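Local coordinates for protein fructose-bisphosphate aldolase (Thermus caldophilus, PDB 2FJK) that belongs to the class II fructose-bisphosphate aldolases of the TIM-barrel clan, forms a four-chain assembly and holds 1,3-dihydroxyacetonephosphate in its pocket, at residues Phe22-Met27 / Val44-Ser49; Phe29-Leu34 / Pro283-Val288; Val172-Ser177 / Pro192-Ile197. One frame throughout, in Å; residues are numbered along the deposited sequence.

Interaction 1 (Phe22-Met27 / Val44-Ser49)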
ATOM      1  N   PHE A  22      18.922   8.210 -10.608  1.00 22.34           N
ATOM      2  CA  PHE A  22      19.289   6.976 -11.276  1.00 21.27           C
ATOM      3  C   PHE A  22      18.092   6.276 -11.893  1.00 21.16           C
ATOM      4  O   PHE A  22      17.066   6.069 -11.237  1.00 21.31           O
ATOM      5  CB  PHE A  22      19.989   6.038 -10.293  1.00 22.26           C
ATOM      6  CG  PHE A  22      21.170   6.659  -9.598  1.00 21.54           C
ATOM      7  CD1 PHE A  22      20.992   7.467  -8.480  1.00 20.08           C
ATOM      8  CD2 PHE A  22      22.461   6.443 -10.069  1.00 21.76           C
ATOM      9  CE1 PHE A  22      22.080   8.054  -7.834  1.00 21.24           C
ATOM     10  CE2 PHE A  22      23.561   7.026  -9.432  1.00 22.81           C
ATOM     11  CZ  PHE A  22      23.368   7.834  -8.312  1.00 20.53           C
ATOM     12  N   ASN A  23      18.236   5.909 -13.161  1.00 17.86           N
ATOM     13  CA  ASN A  23      17.168   5.241 -13.893  1.00 18.39           C
ATOM     14  C   ASN A  23      17.027   3.803 -13.453  1.00 16.68           C
ATOM     15  O   ASN A  23      18.019   3.122 -13.208  1.00 14.78           O
ATOM     16  CB  ASN A  23      17.440   5.307 -15.397  1.00 16.45           C
ATOM     17  CG  ASN A  23      17.264   6.691 -15.938  1.00 16.72           C
ATOM     18  OD1 ASN A  23      16.147   7.110 -16.268  1.00 19.14           O
ATOM     19  ND2 ASN A  23      18.360   7.431 -16.013  1.00 14.76           N
ATOM     20  N   THR A  24      15.778   3.359 -13.345  1.00 17.22           N
ATOM     21  CA  THR A  24      15.468   1.998 -12.926  1.00 17.73           C
ATOM     22  C   THR A  24      14.421   1.443 -13.859  1.00 15.71           C
ATOM     23  O   THR A  24      13.582   2.186 -14.353  1.00 17.93           O
ATOM     24  CB  THR A  24      14.826   1.936 -11.541  1.00 17.13           C
ATOM     25  OG1 THR A  24      15.513   2.809 -10.645  1.00 26.02           O
ATOM     26  CG2 THR A  24      14.870   0.509 -11.024  1.00 12.63           C
ATOM     27  N   ASN A  25      14.445   0.134 -14.054  1.00 15.15           N
ATOM     28  CA  ASN A  25      13.476  -0.525 -14.909  1.00 17.38           C
ATOM     29  C   ASN A  25      12.884  -1.785 -14.265  1.00 16.81           C
ATOM     30  O   ASN A  25      11.925  -2.351 -14.776  1.00 14.03           O
ATOM     31  CB  ASN A  25      14.117  -0.834 -16.264  1.00 20.81           C
ATOM     32  CG  ASN A  25      14.134   0.386 -17.176  1.00 23.51           C
ATOM     33  OD1 ASN A  25      13.148   0.674 -17.845  1.00 26.48           O
ATOM     34  ND2 ASN A  25      15.245   1.121 -17.179  1.00 22.50           N
ATOM     35  N   ASN A  26      13.443  -2.213 -13.135  1.00 15.45           N
ATOM     36  CA  ASN A  26      12.908  -3.385 -12.456  1.00 16.64           C
ATOM     37  C   ASN A  26      13.279  -3.424 -10.974  1.00 17.29           C
ATOM     38  O   ASN A  26      13.696  -2.408 -10.392  1.00 12.57           O
ATOM     39  CB  ASN A  26      13.354  -4.681 -13.163  1.00 16.25           C
ATOM     40  CG  ASN A  26      14.853  -4.922 -13.082  1.00 15.96           C
ATOM     41  OD1 ASN A  26      15.581  -4.186 -12.426  1.00 21.19           O
ATOM     42  ND2 ASN A  26      15.314  -5.967 -13.748  1.00 16.35           N
HETATM   43  N   MSE A  27      13.105  -4.593 -10.365  1.00 15.74           N
HETATM   44  CA  MSE A  27      13.411  -4.761  -8.950  1.00 17.15           C
HETATM   45  C   MSE A  27      14.909  -4.627  -8.653  1.00 14.44           C
HETATM   46  O   MSE A  27      15.311  -3.800  -7.845  1.00 13.52           O
HETATM   47  CB  MSE A  27      12.938  -6.128  -8.455  1.00 17.01           C
HETATM   48  CG  MSE A  27      13.005  -6.282  -6.933  1.00 19.80           C
HETATM   49 SE   MSE A  27      12.606  -8.103  -6.399  1.00 24.75          SE
HETATM   50  CE  MSE A  27      10.834  -8.230  -7.165  1.00 30.58           C
ATOM     51  N   VAL A  44      18.464  10.518  -2.562  1.00 19.00           N
ATOM     52  CA  VAL A  44      18.528   9.932  -3.897  1.00 17.42           C
ATOM     53  C   VAL A  44      17.227  10.129  -4.662  1.00 17.50           C
ATOM     54  O   VAL A  44      16.165  10.324  -4.071  1.00 16.41           O
ATOM     55  CB  VAL A  44      18.841   8.409  -3.827  1.00 18.64           C
ATOM     56  CG1 VAL A  44      17.652   7.653  -3.257  1.00 14.69           C
ATOM     57  CG2 VAL A  44      19.204   7.874  -5.217  1.00 18.00           C
ATOM     58  N   ILE A  45      17.327  10.085  -5.986  1.00 17.38           N
ATOM     59  CA  ILE A  45      16.178  10.237  -6.862  1.00 18.36           C
ATOM     60  C   ILE A  45      16.030   8.999  -7.735  1.00 18.56           C
ATOM     61  O   ILE A  45      16.981   8.579  -8.396  1.00 21.53           O
ATOM     62  CB  ILE A  45      16.333  11.464  -7.791  1.00 19.06           C
ATOM     63  CG1 ILE A  45      16.276  12.753  -6.967  1.00 19.45           C
ATOM     64  CG2 ILE A  45      15.226  11.479  -8.837  1.00 16.97           C
ATOM     65  CD1 ILE A  45      16.506  14.012  -7.783  1.00 18.59           C
ATOM     66  N   LEU A  46      14.845   8.402  -7.720  1.00 18.31           N
ATOM     67  CA  LEU A  46      14.579   7.242  -8.563  1.00 18.13           C
ATOM     68  C   LEU A  46      13.950   7.789  -9.851  1.00 19.02           C
ATOM     69  O   LEU A  46      12.863   8.372  -9.833  1.00 19.55           O
ATOM     70  CB  LEU A  46      13.635   6.267  -7.852  1.00 17.86           C
ATOM     71  CG  LEU A  46      14.248   5.600  -6.617  1.00 15.24           C
ATOM     72  CD1 LEU A  46      13.308   4.558  -6.048  1.00 17.88           C
ATOM     73  CD2 LEU A  46      15.541   4.939  -7.017  1.00 18.65           C
ATOM     74  N   ALA A  47      14.656   7.625 -10.964  1.00 18.91           N
ATOM     75  CA  ALA A  47      14.181   8.122 -12.249  1.00 18.13           C
ATOM     76  C   ALA A  47      13.592   7.024 -13.116  1.00 17.80           C
ATOM     77  O   ALA A  47      14.173   5.948 -13.267  1.00 18.36           O
ATOM     78  CB  ALA A  47      15.329   8.821 -13.002  1.00 17.03           C
ATOM     79  N   LEU A  48      12.424   7.296 -13.673  1.00 19.13           N
ATOM     80  CA  LEU A  48      11.784   6.339 -14.543  1.00 20.84           C
ATOM     81  C   LEU A  48      11.381   6.991 -15.857  1.00 20.98           C
ATOM     82  O   LEU A  48      10.513   7.850 -15.887  1.00 20.05           O
ATOM     83  CB  LEU A  48      10.547   5.740 -13.883  1.00 19.82           C
ATOM     84  CG  LEU A  48      10.745   4.677 -12.808  1.00 21.14           C
ATOM     85  CD1 LEU A  48      11.223   5.326 -11.507  1.00 20.68           C
ATOM     86  CD2 LEU A  48       9.424   3.952 -12.598  1.00 19.62           C
ATOM     87  N   SER A  49      12.002   6.562 -16.947  1.00 21.00           N
ATOM     88  CA  SER A  49      11.670   7.103 -18.258  1.00 18.56           C
ATOM     89  C   SER A  49      10.287   6.581 -18.610  1.00 19.39           C
ATOM     90  O   SER A  49       9.662   5.845 -17.831  1.00 19.04           O
ATOM     91  CB  SER A  49      12.669   6.601 -19.295  1.00 17.95           C
ATOM     92  OG  SER A  49      12.507   5.196 -19.477  1.00 19.71           O
TER
HETATM   93  O   HOH W   1      14.085   4.817 -16.213  1.00 26.62           O
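The carbonyl oxygen of A47 is gripped from two adjoining residues: T24 N binds A47 O at 3.0 Å, almost in line with the C=O (173° at the oxygen), and N23 turns its CA-H onto the same A47 O, with CA 3.1 Å away. Further back the two strands run parallel, and F22 straddles L46. F22 N donates to I45 O at 3.0 Å, while A47 N returns a bond to F22 O at 2.9 Å, coming in from well above the carbonyl plane.

On one face of the sheet F22 meets V44. The phenyl group stands beside its own backbone N (chi1 -54°), which brings CD1 to 3.7 Å from V44 CG2, the two side chains roughly perpendicular. N23 and A47 share the other face, where N23 OD1 lies 3.8 Å from A47 CB. A water bridges the strand ends: it accepts a bond from S49 N at 2.8 Å and can donate to N23 OD1 at 3.1 Å, one of several acceptors competing for its protons. N23 belongs to the pocket of 1,3-dihydroxyacetonephosphate, so this water ties a ligand-lining amide to the start of the next helix, where S49 OG caps A52 N. T24 OG1, in contrast, is buried here with no polar partner in the model.

The pairing closes the beta-alpha-beta crossover of strand 19-23, helix 27-38 and strand 44-47. F22 and T24 both pack on I33 of that helix, and L46 reaches V64 of helix 50-68. Strand 44-47 bonds on to strand 75-78 through V44 and L46, while strand 247-252 is met by F22 at T252 and by both N23 and A47 at N251.

Interaction 2 (Phe29-Leu34 / Pro283-Val288)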
ATOM      1  N   PHE A  29      17.424  -3.192 -10.100  1.00 13.47           N
ATOM      2  CA  PHE A  29      17.991  -1.850 -10.189  1.00 13.66           C
ATOM      3  C   PHE A  29      17.497  -0.978  -9.047  1.00 14.12           C
ATOM      4  O   PHE A  29      18.257  -0.172  -8.509  1.00 12.04           O
ATOM      5  CB  PHE A  29      17.633  -1.168 -11.508  1.00 12.55           C
ATOM      6  CG  PHE A  29      18.496  -1.576 -12.673  1.00 15.36           C
ATOM      7  CD1 PHE A  29      18.363  -2.827 -13.258  1.00 16.69           C
ATOM      8  CD2 PHE A  29      19.431  -0.694 -13.197  1.00 18.47           C
ATOM      9  CE1 PHE A  29      19.141  -3.193 -14.342  1.00 15.96           C
ATOM     10  CE2 PHE A  29      20.218  -1.051 -14.284  1.00 17.32           C
ATOM     11  CZ  PHE A  29      20.072  -2.302 -14.857  1.00 19.00           C
ATOM     12  N   THR A  30      16.231  -1.140  -8.665  1.00 13.42           N
ATOM     13  CA  THR A  30      15.691  -0.317  -7.596  1.00 16.49           C
ATOM     14  C   THR A  30      16.347  -0.628  -6.260  1.00 17.67           C
ATOM     15  O   THR A  30      16.612   0.274  -5.467  1.00 19.14           O
ATOM     16  CB  THR A  30      14.181  -0.485  -7.433  1.00 16.28           C
ATOM     17  OG1 THR A  30      13.535  -0.311  -8.698  1.00 15.13           O
ATOM     18  CG2 THR A  30      13.658   0.569  -6.469  1.00 14.19           C
ATOM     19  N   GLN A  31      16.605  -1.907  -6.013  1.00 18.80           N
ATOM     20  CA  GLN A  31      17.242  -2.328  -4.770  1.00 20.38           C
ATOM     21  C   GLN A  31      18.665  -1.789  -4.688  1.00 19.72           C
ATOM     22  O   GLN A  31      19.081  -1.241  -3.654  1.00 16.89           O
ATOM     23  CB  GLN A  31      17.293  -3.850  -4.692  1.00 19.40           C
ATOM     24  CG  GLN A  31      15.935  -4.514  -4.747  1.00 21.69           C
ATOM     25  CD  GLN A  31      16.049  -6.023  -4.697  1.00 23.10           C
ATOM     26  OE1 GLN A  31      16.710  -6.635  -5.535  1.00 22.09           O
ATOM     27  NE2 GLN A  31      15.410  -6.630  -3.710  1.00 25.45           N
ATOM     28  N   ALA A  32      19.413  -1.966  -5.777  1.00 19.00           N
ATOM     29  CA  ALA A  32      20.802  -1.509  -5.836  1.00 18.73           C
ATOM     30  C   ALA A  32      20.895  -0.010  -5.563  1.00 18.64           C
ATOM     31  O   ALA A  32      21.708   0.438  -4.746  1.00 17.55           O
ATOM     32  CB  ALA A  32      21.409  -1.830  -7.200  1.00 18.66           C
ATOM     33  N   ILE A  33      20.056   0.757  -6.245  1.00 14.57           N
ATOM     34  CA  ILE A  33      20.058   2.192  -6.068  1.00 15.74           C
ATOM     35  C   ILE A  33      19.744   2.605  -4.635  1.00 17.12           C
ATOM     36  O   ILE A  33      20.489   3.387  -4.044  1.00 14.95           O
ATOM     37  CB  ILE A  33      19.049   2.881  -6.991  1.00 15.15           C
ATOM     38  CG1 ILE A  33      19.374   2.579  -8.460  1.00 15.35           C
ATOM     39  CG2 ILE A  33      19.081   4.374  -6.745  1.00 17.99           C
ATOM     40  CD1 ILE A  33      18.299   3.072  -9.417  1.00 11.11           C
ATOM     41  N   LEU A  34      18.635   2.095  -4.095  1.00 18.42           N
ATOM     42  CA  LEU A  34      18.209   2.423  -2.735  1.00 20.38           C
ATOM     43  C   LEU A  34      19.150   1.928  -1.640  1.00 21.67           C
ATOM     44  O   LEU A  34      19.318   2.590  -0.613  1.00 24.01           O
ATOM     45  CB  LEU A  34      16.801   1.884  -2.466  1.00 18.11           C
ATOM     46  CG  LEU A  34      15.646   2.601  -3.176  1.00 17.78           C
ATOM     47  CD1 LEU A  34      14.323   2.020  -2.719  1.00 18.26           C
ATOM     48  CD2 LEU A  34      15.705   4.087  -2.879  1.00 13.00           C
ATOM     49  N   PRO A 283      24.754 -10.771  -9.114  1.00 20.24           N
ATOM     50  CA  PRO A 283      26.046 -10.090  -9.214  1.00 21.55           C
ATOM     51  C   PRO A 283      25.946  -8.858 -10.113  1.00 22.93           C
ATOM     52  O   PRO A 283      26.708  -7.911  -9.942  1.00 23.99           O
ATOM     53  CB  PRO A 283      26.980 -11.183  -9.749  1.00 21.10           C
ATOM     54  CG  PRO A 283      26.061 -12.114 -10.460  1.00 22.71           C
ATOM     55  CD  PRO A 283      24.851 -12.166  -9.583  1.00 20.22           C
ATOM     56  N   ALA A 284      24.988  -8.857 -11.046  1.00 21.96           N
ATOM     57  CA  ALA A 284      24.797  -7.701 -11.922  1.00 20.27           C
ATOM     58  C   ALA A 284      24.228  -6.559 -11.089  1.00 18.82           C
ATOM     59  O   ALA A 284      24.636  -5.416 -11.244  1.00 15.60           O
ATOM     60  CB  ALA A 284      23.843  -8.032 -13.070  1.00 19.74           C
ATOM     61  N   ARG A 285      23.286  -6.880 -10.208  1.00 18.54           N
ATOM     62  CA  ARG A 285      22.672  -5.878  -9.330  1.00 19.27           C
ATOM     63  C   ARG A 285      23.722  -5.305  -8.391  1.00 19.26           C
ATOM     64  O   ARG A 285      23.700  -4.123  -8.067  1.00 20.38           O
ATOM     65  CB  ARG A 285      21.542  -6.503  -8.504  1.00 18.15           C
ATOM     66  CG  ARG A 285      21.087  -5.675  -7.294  1.00 18.66           C
ATOM     67  CD  ARG A 285      20.080  -6.453  -6.429  1.00 19.98           C
ATOM     68  NE  ARG A 285      20.655  -7.702  -5.925  1.00 21.86           N
ATOM     69  CZ  ARG A 285      19.949  -8.710  -5.410  1.00 23.57           C
ATOM     70  NH1 ARG A 285      18.633  -8.630  -5.319  1.00 25.49           N
ATOM     71  NH2 ARG A 285      20.562  -9.810  -5.001  1.00 23.20           N
ATOM     72  N   GLU A 286      24.633  -6.161  -7.944  1.00 21.29           N
ATOM     73  CA  GLU A 286      25.695  -5.737  -7.043  1.00 22.04           C
ATOM     74  C   GLU A 286      26.634  -4.750  -7.747  1.00 21.80           C
ATOM     75  O   GLU A 286      27.071  -3.771  -7.143  1.00 22.34           O
ATOM     76  CB  GLU A 286      26.479  -6.957  -6.546  1.00 24.15           C
ATOM     77  CG  GLU A 286      27.672  -6.617  -5.670  1.00 27.24           C
ATOM     78  CD  GLU A 286      27.270  -5.933  -4.386  1.00 28.41           C
ATOM     79  OE1 GLU A 286      28.142  -5.314  -3.748  1.00 31.56           O
ATOM     80  OE2 GLU A 286      26.083  -6.019  -4.014  1.00 30.65           O
ATOM     81  N   ALA A 287      26.938  -4.995  -9.020  1.00 20.53           N
ATOM     82  CA  ALA A 287      27.814  -4.079  -9.742  1.00 20.86           C
ATOM     83  C   ALA A 287      27.133  -2.733  -9.927  1.00 20.63           C
ATOM     84  O   ALA A 287      27.798  -1.697  -9.964  1.00 19.85           O
ATOM     85  CB  ALA A 287      28.208  -4.650 -11.104  1.00 20.34           C
ATOM     86  N   VAL A 288      25.808  -2.739 -10.045  1.00 19.54           N
ATOM     87  CA  VAL A 288      25.089  -1.484 -10.217  1.00 18.98           C
ATOM     88  C   VAL A 288      25.154  -0.686  -8.926  1.00 18.96           C
ATOM     89  O   VAL A 288      25.348   0.531  -8.937  1.00 18.34           O
ATOM     90  CB  VAL A 288      23.610  -1.714 -10.581  1.00 17.92           C
ATOM     91  CG1 VAL A 288      22.841  -0.400 -10.460  1.00 17.33           C
ATOM     92  CG2 VAL A 288      23.501  -2.252 -12.010  1.00 17.89           C
TER
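R285 meets Q31 and A32 along most of its length as it crosses from helix 277-299 to helix 27-38. From CB the chain heads out with CG anti to the backbone N, and that CG rests against the methyl of A32, 3.9 Å from its CB. CD comes next and lies 3.5 Å from Q31 OE1, with Q31 CB a little farther off. A bend at the following torsion (chi3 60°) then swings the guanidinium over to the glutamine amide, where NH1 gives a hydrogen bond of 2.8 Å to Q31 OE1. The amide oxygen sits at the edge of the guanidinium, close to its plane, yet the two flat groups are turned 51° apart, and NH1 approaches tilted from the plane of the Q31 carbonyl.

Next to this polar bond the packing is apolar. The methyl of A32 points toward the other helix: its CB is 3.4 Å from R285 O and 3.8 Å from V288 CG1. The second methyl of V288, CG2, lies over a face of the F29 ring, 4.2 Å from CE2. The small alanine goes with a close approach of the helix axes, 8.5 Å, at a crossing angle of -37°. F260 of helix 254-270 joins in, touching both F29 and V288.

The guanidinium does not stop at Q31. The same NH1 also donates to the backbone O of Y55 of the second subunit, and R285 also makes a cation-pi contact with that tyrosine. The acceptors reached here are neutral, so the charge is met by dipoles and an aromatic ring. These partners probably stabilise it without neutralising it, and the polar side of this helix pair is also a piece of the subunit interface.

Interaction 3 (Val172-Ser177 / Pro192-Ile197)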
ATOM      1  N   VAL A 172      19.668  21.900 -17.939  1.00 24.83           N
ATOM      2  CA  VAL A 172      20.366  22.743 -18.904  1.00 26.82           C
ATOM      3  C   VAL A 172      21.197  21.986 -19.930  1.00 25.81           C
ATOM      4  O   VAL A 172      21.665  20.875 -19.681  1.00 25.79           O
ATOM      5  CB  VAL A 172      21.278  23.764 -18.186  1.00 25.54           C
ATOM      6  CG1 VAL A 172      20.449  24.583 -17.203  1.00 28.21           C
ATOM      7  CG2 VAL A 172      22.415  23.045 -17.468  1.00 23.26           C
ATOM      8  N   ALA A 173      21.372  22.610 -21.089  1.00 26.72           N
ATOM      9  CA  ALA A 173      22.153  22.034 -22.187  1.00 28.45           C
ATOM     10  C   ALA A 173      23.511  22.725 -22.259  1.00 27.21           C
ATOM     11  O   ALA A 173      23.609  23.873 -22.702  1.00 29.25           O
ATOM     12  CB  ALA A 173      21.407  22.216 -23.508  1.00 28.11           C
ATOM     13  N   ILE A 174      24.561  22.033 -21.838  1.00 26.28           N
ATOM     14  CA  ILE A 174      25.886  22.635 -21.853  1.00 25.66           C
ATOM     15  C   ILE A 174      26.979  21.739 -22.402  1.00 26.49           C
ATOM     16  O   ILE A 174      28.153  21.918 -22.069  1.00 27.41           O
ATOM     17  CB  ILE A 174      26.298  23.072 -20.447  1.00 26.06           C
ATOM     18  CG1 ILE A 174      26.321  21.858 -19.507  1.00 24.22           C
ATOM     19  CG2 ILE A 174      25.339  24.136 -19.951  1.00 21.51           C
ATOM     20  CD1 ILE A 174      26.734  22.190 -18.084  1.00 24.93           C
ATOM     21  N   GLY A 175      26.596  20.774 -23.230  1.00 24.73           N
ATOM     22  CA  GLY A 175      27.584  19.890 -23.808  1.00 25.54           C
ATOM     23  C   GLY A 175      27.416  18.407 -23.559  1.00 25.85           C
ATOM     24  O   GLY A 175      28.178  17.622 -24.122  1.00 24.58           O
ATOM     25  N   THR A 176      26.452  18.014 -22.721  1.00 25.46           N
ATOM     26  CA  THR A 176      26.212  16.592 -22.436  1.00 26.13           C
ATOM     27  C   THR A 176      25.166  16.008 -23.386  1.00 26.66           C
ATOM     28  O   THR A 176      24.426  16.750 -24.043  1.00 26.98           O
ATOM     29  CB  THR A 176      25.691  16.366 -20.999  1.00 25.00           C
ATOM     30  OG1 THR A 176      24.398  16.962 -20.870  1.00 26.32           O
ATOM     31  CG2 THR A 176      26.625  16.988 -19.976  1.00 24.80           C
ATOM     32  N   SER A 177      25.110  14.677 -23.457  1.00 26.37           N
ATOM     33  CA  SER A 177      24.154  13.981 -24.309  1.00 25.10           C
ATOM     34  C   SER A 177      24.074  12.521 -23.860  1.00 25.55           C
ATOM     35  O   SER A 177      25.036  11.993 -23.295  1.00 24.91           O
ATOM     36  CB  SER A 177      24.583  14.075 -25.782  1.00 27.17           C
ATOM     37  OG  SER A 177      25.701  13.246 -26.068  1.00 27.20           O
ATOM     38  N   PRO A 192      31.412  28.098 -18.572  1.00 33.96           N
ATOM     39  CA  PRO A 192      31.088  29.520 -18.431  1.00 35.21           C
ATOM     40  C   PRO A 192      29.597  29.723 -18.638  1.00 34.71           C
ATOM     41  O   PRO A 192      28.960  30.504 -17.936  1.00 35.26           O
ATOM     42  CB  PRO A 192      31.915  30.175 -19.535  1.00 35.12           C
ATOM     43  CG  PRO A 192      33.098  29.269 -19.634  1.00 36.97           C
ATOM     44  CD  PRO A 192      32.457  27.906 -19.590  1.00 34.35           C
ATOM     45  N   ARG A 193      29.056  29.009 -19.620  1.00 34.81           N
ATOM     46  CA  ARG A 193      27.639  29.081 -19.940  1.00 34.26           C
ATOM     47  C   ARG A 193      26.821  28.648 -18.724  1.00 33.40           C
ATOM     48  O   ARG A 193      25.828  29.279 -18.370  1.00 33.70           O
ATOM     49  CB  ARG A 193      27.331  28.162 -21.119  1.00 35.10           C
ATOM     50  CG  ARG A 193      25.959  28.350 -21.696  1.00 36.21           C
ATOM     51  CD  ARG A 193      25.714  27.416 -22.861  1.00 38.31           C
ATOM     52  NE  ARG A 193      24.753  28.018 -23.774  1.00 40.59           N
ATOM     53  CZ  ARG A 193      25.069  28.905 -24.710  1.00 39.05           C
ATOM     54  NH1 ARG A 193      26.330  29.281 -24.870  1.00 39.95           N
ATOM     55  NH2 ARG A 193      24.117  29.441 -25.457  1.00 40.64           N
ATOM     56  N   LEU A 194      27.243  27.558 -18.089  1.00 32.87           N
ATOM     57  CA  LEU A 194      26.548  27.058 -16.908  1.00 30.90           C
ATOM     58  C   LEU A 194      26.592  28.144 -15.830  1.00 31.22           C
ATOM     59  O   LEU A 194      25.590  28.433 -15.171  1.00 29.22           O
ATOM     60  CB  LEU A 194      27.228  25.780 -16.406  1.00 28.67           C
ATOM     61  CG  LEU A 194      26.664  25.104 -15.149  1.00 28.72           C
ATOM     62  CD1 LEU A 194      25.160  24.847 -15.305  1.00 24.81           C
ATOM     63  CD2 LEU A 194      27.408  23.801 -14.918  1.00 25.56           C
ATOM     64  N   ALA A 195      27.760  28.760 -15.676  1.00 31.84           N
ATOM     65  CA  ALA A 195      27.947  29.812 -14.686  1.00 33.63           C
ATOM     66  C   ALA A 195      26.988  30.982 -14.895  1.00 34.34           C
ATOM     67  O   ALA A 195      26.410  31.486 -13.935  1.00 36.22           O
ATOM     68  CB  ALA A 195      29.403  30.303 -14.709  1.00 32.11           C
ATOM     69  N   ARG A 196      26.814  31.412 -16.144  1.00 36.31           N
ATOM     70  CA  ARG A 196      25.910  32.528 -16.449  1.00 37.68           C
ATOM     71  C   ARG A 196      24.460  32.180 -16.138  1.00 35.86           C
ATOM     72  O   ARG A 196      23.724  32.974 -15.557  1.00 34.75           O
ATOM     73  CB  ARG A 196      25.994  32.914 -17.929  1.00 39.34           C
ATOM     74  CG  ARG A 196      27.308  33.521 -18.380  1.00 45.29           C
ATOM     75  CD  ARG A 196      27.186  33.962 -19.835  1.00 48.55           C
ATOM     76  NE  ARG A 196      28.416  34.540 -20.368  1.00 52.40           N
ATOM     77  CZ  ARG A 196      28.545  34.992 -21.613  1.00 54.18           C
ATOM     78  NH1 ARG A 196      27.520  34.931 -22.454  1.00 54.19           N
ATOM     79  NH2 ARG A 196      29.697  35.513 -22.016  1.00 55.45           N
ATOM     80  N   ILE A 197      24.053  30.988 -16.555  1.00 35.29           N
ATOM     81  CA  ILE A 197      22.689  30.521 -16.341  1.00 34.49           C
ATOM     82  C   ILE A 197      22.374  30.429 -14.848  1.00 33.99           C
ATOM     83  O   ILE A 197      21.269  30.766 -14.417  1.00 32.74           O
ATOM     84  CB  ILE A 197      22.488  29.147 -17.024  1.00 35.27           C
ATOM     85  CG1 ILE A 197      22.912  29.253 -18.491  1.00 36.42           C
ATOM     86  CG2 ILE A 197      21.030  28.721 -16.953  1.00 35.78           C
ATOM     87  CD1 ILE A 197      23.088  27.932 -19.196  1.00 39.65           C
TER
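The chain at 172-177 runs past helix 191-200 with no backbone bond between the two segments, the nearest CA atoms being those of I174 and L194 at 6.7 Å. Apolar side chains do most of the joining. I174 puts CG1 between its backbone N and carbonyl carbon (chi1 60°), and from there CD1 reaches L194 CD2 at 3.6 Å, the closest approach here. V172 works with both branches: CG2 meets L194 CD1 at 3.9 Å, the side chains roughly perpendicular, while CG1 lies 4.2 Å from I197 CG2, where V172 and I197 lie side by side and point opposite ways. L194 is thus held against V172 and I174 together. Along one side the extended chain of R193 passes A173, with CD 4.1 Å from A173 O.

V172 and L194 also touch L205 and I247, and the backbone of V172 bonds to that of V206. Strand 171-172, helix 191-200 and strand 205-207 follow one another in the chain, so this is the helix of a beta-alpha-beta crossover packed against the chain as it leaves strand 171-172, the repeating element of a TIM barrel.

In the fold
Interactions 1 and 2 are neighbours, centres 11 Å apart, and share helix 27-38: T24 of the first packs on F29 and T30 of the second. Along the chain their segments alternate, and interaction 2 joins the helix of the early strand-helix-strand unit to the late helix 277-299; both contacts touch the second subunit. Interaction 3 comes after interaction 1 and falls between the two halves of interaction 2. It stands apart, centres 24 Å from interaction 1 and 30 Å from interaction 2, across the centre of the chain from the latter. Strand 247-252 touches both interaction 1 and interaction 3, linking distant parts of one barrel.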